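Porin protein associated with imipenem resistance (Acinetobacter baumannii, PDB 4FUV) forms an eight-stranded beta-barrel in the outer membrane and probably takes part in the uptake of ornithine and the carbapenem imipenem. Local coordinates at residues Gly26-Gly31 with Gly47-Asp52. Numbering follows the deposited sequence.
Sequences GTTGYG and GYNGGD. With C8E ((hydroxyethyloxy)tri(ethyloxy)octane), chain F; C8E ((hydroxyethyloxy)tri(ethyloxy)octane), chain D; C8E ((hydroxyethyloxy)tri(ethyloxy)octane), chain C.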
loop_
_atom_site.group_PDB
_atom_site.type_symbol
_atom_site.label_atom_id
_atom_site.label_comp_id
_atom_site.label_asym_id
_atom_site.label_seq_id
_atom_site.Cartn_x
_atom_site.Cartn_y
_atom_site.Cartn_z
ATOM N N GLY A 26 -20.587 -14.627 -2.209
ATOM C CA GLY A 26 -19.227 -14.801 -1.738
ATOM C C GLY A 26 -18.284 -15.362 -2.776
ATOM O O GLY A 26 -18.612 -15.435 -3.966
ATOM N N THR A 27 -17.114 -15.791 -2.317
ATOM C CA THR A 27 -16.051 -16.207 -3.225
ATOM C C THR A 27 -16.308 -17.556 -3.915
ATOM O O THR A 27 -15.626 -17.904 -4.893
ATOM C CB THR A 27 -14.680 -16.221 -2.513
ATOM O OG1 THR A 27 -14.710 -17.129 -1.408
ATOM C CG2 THR A 27 -14.323 -14.824 -2.000
ATOM N N THR A 28 -17.284 -18.313 -3.417
ATOM C CA THR A 28 -17.688 -19.546 -4.091
ATOM C C THR A 28 -19.038 -19.390 -4.794
ATOM O O THR A 28 -19.731 -20.369 -5.066
ATOM C CB THR A 28 -17.732 -20.754 -3.141
ATOM O OG1 THR A 28 -18.566 -20.456 -2.016
ATOM C CG2 THR A 28 -16.328 -21.121 -2.666
ATOM N N GLY A 29 -19.395 -18.148 -5.092
ATOM C CA GLY A 29 -20.613 -17.859 -5.820
ATOM C C GLY A 29 -21.692 -17.265 -4.933
ATOM O O GLY A 29 -21.474 -16.950 -3.753
ATOM N N TYR A 30 -22.871 -17.117 -5.518
ATOM C CA TYR A 30 -24.011 -16.553 -4.830
ATOM C C TYR A 30 -25.133 -17.574 -4.762
ATOM O O TYR A 30 -25.169 -18.539 -5.525
ATOM C CB TYR A 30 -24.484 -15.259 -5.506
ATOM C CG TYR A 30 -24.786 -15.403 -6.976
ATOM C CD1 TYR A 30 -23.762 -15.426 -7.923
ATOM C CD2 TYR A 30 -26.097 -15.505 -7.426
ATOM C CE1 TYR A 30 -24.040 -15.559 -9.280
ATOM C CE2 TYR A 30 -26.386 -15.637 -8.786
ATOM C CZ TYR A 30 -25.356 -15.665 -9.703
ATOM O OH TYR A 30 -25.638 -15.796 -11.046
ATOM N N GLY A 31 -26.044 -17.356 -3.828
ATOM C CA GLY A 31 -27.177 -18.240 -3.660
ATOM C C GLY A 31 -27.765 -18.023 -2.286
ATOM O O GLY A 31 -27.998 -16.884 -1.873
ATOM N N GLY A 47 -27.416 -25.165 1.826
ATOM C CA GLY A 47 -27.311 -24.084 0.867
ATOM C C GLY A 47 -26.822 -24.445 -0.520
ATOM O O GLY A 47 -26.303 -25.531 -0.760
ATOM N N TYR A 48 -27.014 -23.508 -1.439
ATOM C CA TYR A 48 -26.462 -23.606 -2.770
ATOM C C TYR A 48 -25.737 -22.322 -3.092
ATOM O O TYR A 48 -26.257 -21.232 -2.858
ATOM C CB TYR A 48 -27.553 -23.838 -3.814
ATOM C CG TYR A 48 -27.016 -23.856 -5.239
ATOM C CD1 TYR A 48 -26.437 -25.000 -5.765
ATOM C CD2 TYR A 48 -27.085 -22.725 -6.049
ATOM C CE1 TYR A 48 -25.946 -25.026 -7.079
ATOM C CE2 TYR A 48 -26.591 -22.734 -7.356
ATOM C CZ TYR A 48 -26.016 -23.891 -7.865
ATOM O OH TYR A 48 -25.534 -23.918 -9.165
ATOM N N ASN A 49 -24.535 -22.458 -3.636
ATOM C CA ASN A 49 -23.788 -21.324 -4.160
ATOM C C ASN A 49 -23.424 -21.677 -5.593
ATOM O O ASN A 49 -22.764 -22.694 -5.856
ATOM C CB ASN A 49 -22.479 -21.073 -3.407
ATOM C CG ASN A 49 -22.678 -20.607 -1.968
ATOM O OD1 ASN A 49 -21.771 -20.759 -1.158
ATOM N ND2 ASN A 49 -23.846 -20.040 -1.646
ATOM N N GLY A 50 -23.829 -20.826 -6.509
ATOM C CA GLY A 50 -23.568 -21.079 -7.911
ATOM C C GLY A 50 -23.450 -19.773 -8.640
ATOM O O GLY A 50 -23.114 -18.748 -8.044
ATOM N N GLY A 51 -23.745 -19.813 -9.933
ATOM C CA GLY A 51 -23.619 -18.651 -10.778
ATOM C C GLY A 51 -22.321 -18.713 -11.548
ATOM O O GLY A 51 -21.608 -19.721 -11.504
ATOM N N ASP A 52 -22.030 -17.639 -12.272
ATOM C CA ASP A 52 -20.735 -17.463 -12.911
ATOM C C ASP A 52 -20.508 -16.021 -13.345
ATOM O O ASP A 52 -21.295 -15.460 -14.113
ATOM C CB ASP A 52 -20.521 -18.442 -14.073
ATOM C CG ASP A 52 -21.486 -18.231 -15.211
ATOM O OD1 ASP A 52 -22.673 -17.952 -14.944
ATOM O OD2 ASP A 52 -21.049 -18.353 -16.378
HETATM C C4 C8E F . -23.406 -6.861 5.660
HETATM C C5 C8E F . -23.795 -7.963 4.683
HETATM C C6 C8E F . -25.109 -7.635 3.978
HETATM C C7 C8E F . -25.080 -8.112 2.529
HETATM O O9 C8E F . -27.052 -11.128 -0.769
HETATM C C10 C8E F . -27.817 -10.933 -1.940
HETATM C C11 C8E F . -27.341 -11.890 -3.032
HETATM O O12 C8E F . -28.223 -12.987 -3.193
HETATM C C13 C8E F . -28.219 -13.489 -4.513
HETATM C C14 C8E F . -29.536 -14.192 -4.814
HETATM C C16 C8E F . -29.208 -17.418 -6.574
HETATM C C17 C8E F . -29.073 -18.937 -6.555
HETATM O O18 C8E F . -29.114 -19.428 -7.877
HETATM C C19 C8E F . -28.036 -18.968 -8.658
HETATM C C20 C8E F . -28.009 -19.724 -9.983
HETATM O O21 C8E F . -27.942 -18.787 -11.034
HETATM C C1 C8E D . -16.363 -10.331 4.539
HETATM C C2 C8E D . -15.951 -11.785 4.739
HETATM C C3 C8E D . -14.715 -12.099 3.904
HETATM C C5 C8E D . -11.871 -15.071 1.994
HETATM C C6 C8E D . -10.778 -15.955 1.404
HETATM C C7 C8E D . -10.300 -15.453 0.042
HETATM C C8 C8E D . -11.062 -16.067 -1.130
HETATM O O9 C8E D . -10.179 -16.538 -2.132
HETATM C C10 C8E D . -10.816 -17.443 -3.014
HETATM C C11 C8E D . -9.984 -17.688 -4.272
HETATM O O12 C8E D . -9.231 -18.872 -4.124
HETATM C C13 C8E D . -8.939 -19.535 -5.336
HETATM C C14 C8E D . -8.187 -20.808 -4.975
HETATM O O15 C8E D . -7.652 -20.603 -3.684
HETATM C C16 C8E D . -6.265 -20.847 -3.571
HETATM C C17 C8E D . -5.913 -21.061 -2.105
HETATM O O18 C8E D . -4.976 -20.087 -1.711
HETATM C C1 C8E C . -31.438 -25.643 -0.868
HETATM C C2 C8E C . -30.348 -26.480 -1.534
HETATM C C3 C8E C . -30.798 -26.992 -2.898
HETATM C C4 C8E C . -29.816 -27.992 -3.506
HETATM C C5 C8E C . -29.349 -27.544 -4.885
HETATM C C6 C8E C . -29.144 -28.694 -5.870
HETATM C C7 C8E C . -27.986 -28.384 -6.820
HETATM C C8 C8E C . -27.709 -29.539 -7.774
HETATM O O9 C8E C . -26.420 -29.410 -8.338
HETATM C C10 C8E C . -25.470 -30.253 -7.724
HETATM O O HOH W 1 -20.011 -22.812 -1.222
#
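Tyr30 and Gly50 form an antiparallel hydrogen-bonded pair. Gly50 N gives Tyr30 O a 2.8 Å bond that is nearly straight (173°). Tyr30 N returns a bond of 3.0 Å to Gly50 O. In the adjoining non-hydrogen-bonded pair, Gly31 and Asn49, the strands come close enough for a CA-H...O contact of 3.2 Å from Gly31 CA to Tyr48 O.

The second polar link passes through water. One water donates to Asn49 OD1 at 2.7 Å and is also hydrogen-bonded to Thr28 OG1, bridging the two side chains on the side of the strands where Lys218 also bonds Asn49 OD1. The amide nitrogen of Asn49 turns back on its own strand toward Tyr48 O, meeting it from above the carbonyl plane at a C=O...N angle of only 95°, and has Glu24 as a further partner. With both ends of the amide engaged, its rotation is well defined.

On the opposite side, the Tyr30 ring folds back over the neighbouring strand. Its chi1 of 55° sets CG between the backbone N and the carbonyl carbon, which brings one ring face over Gly50 O, 3.3 Å from the plane and offset toward the rim. CE1 meets Gly51 CA at 3.5 Å, where the absence of a side chain leaves the ring room. Detergent flanks this side: C19 of a C8E molecule lies 3.7 Å from Tyr30 CE2.

The type I turn Gly26-Gly29 leads into strand 29-37, which pairs here with strand 42-56 as a beta hairpin. Water-bridged polar groups on one side and a detergent-contacting tyrosine on the other are consistent with the inner and outer surfaces of an outer-membrane beta-barrel wall.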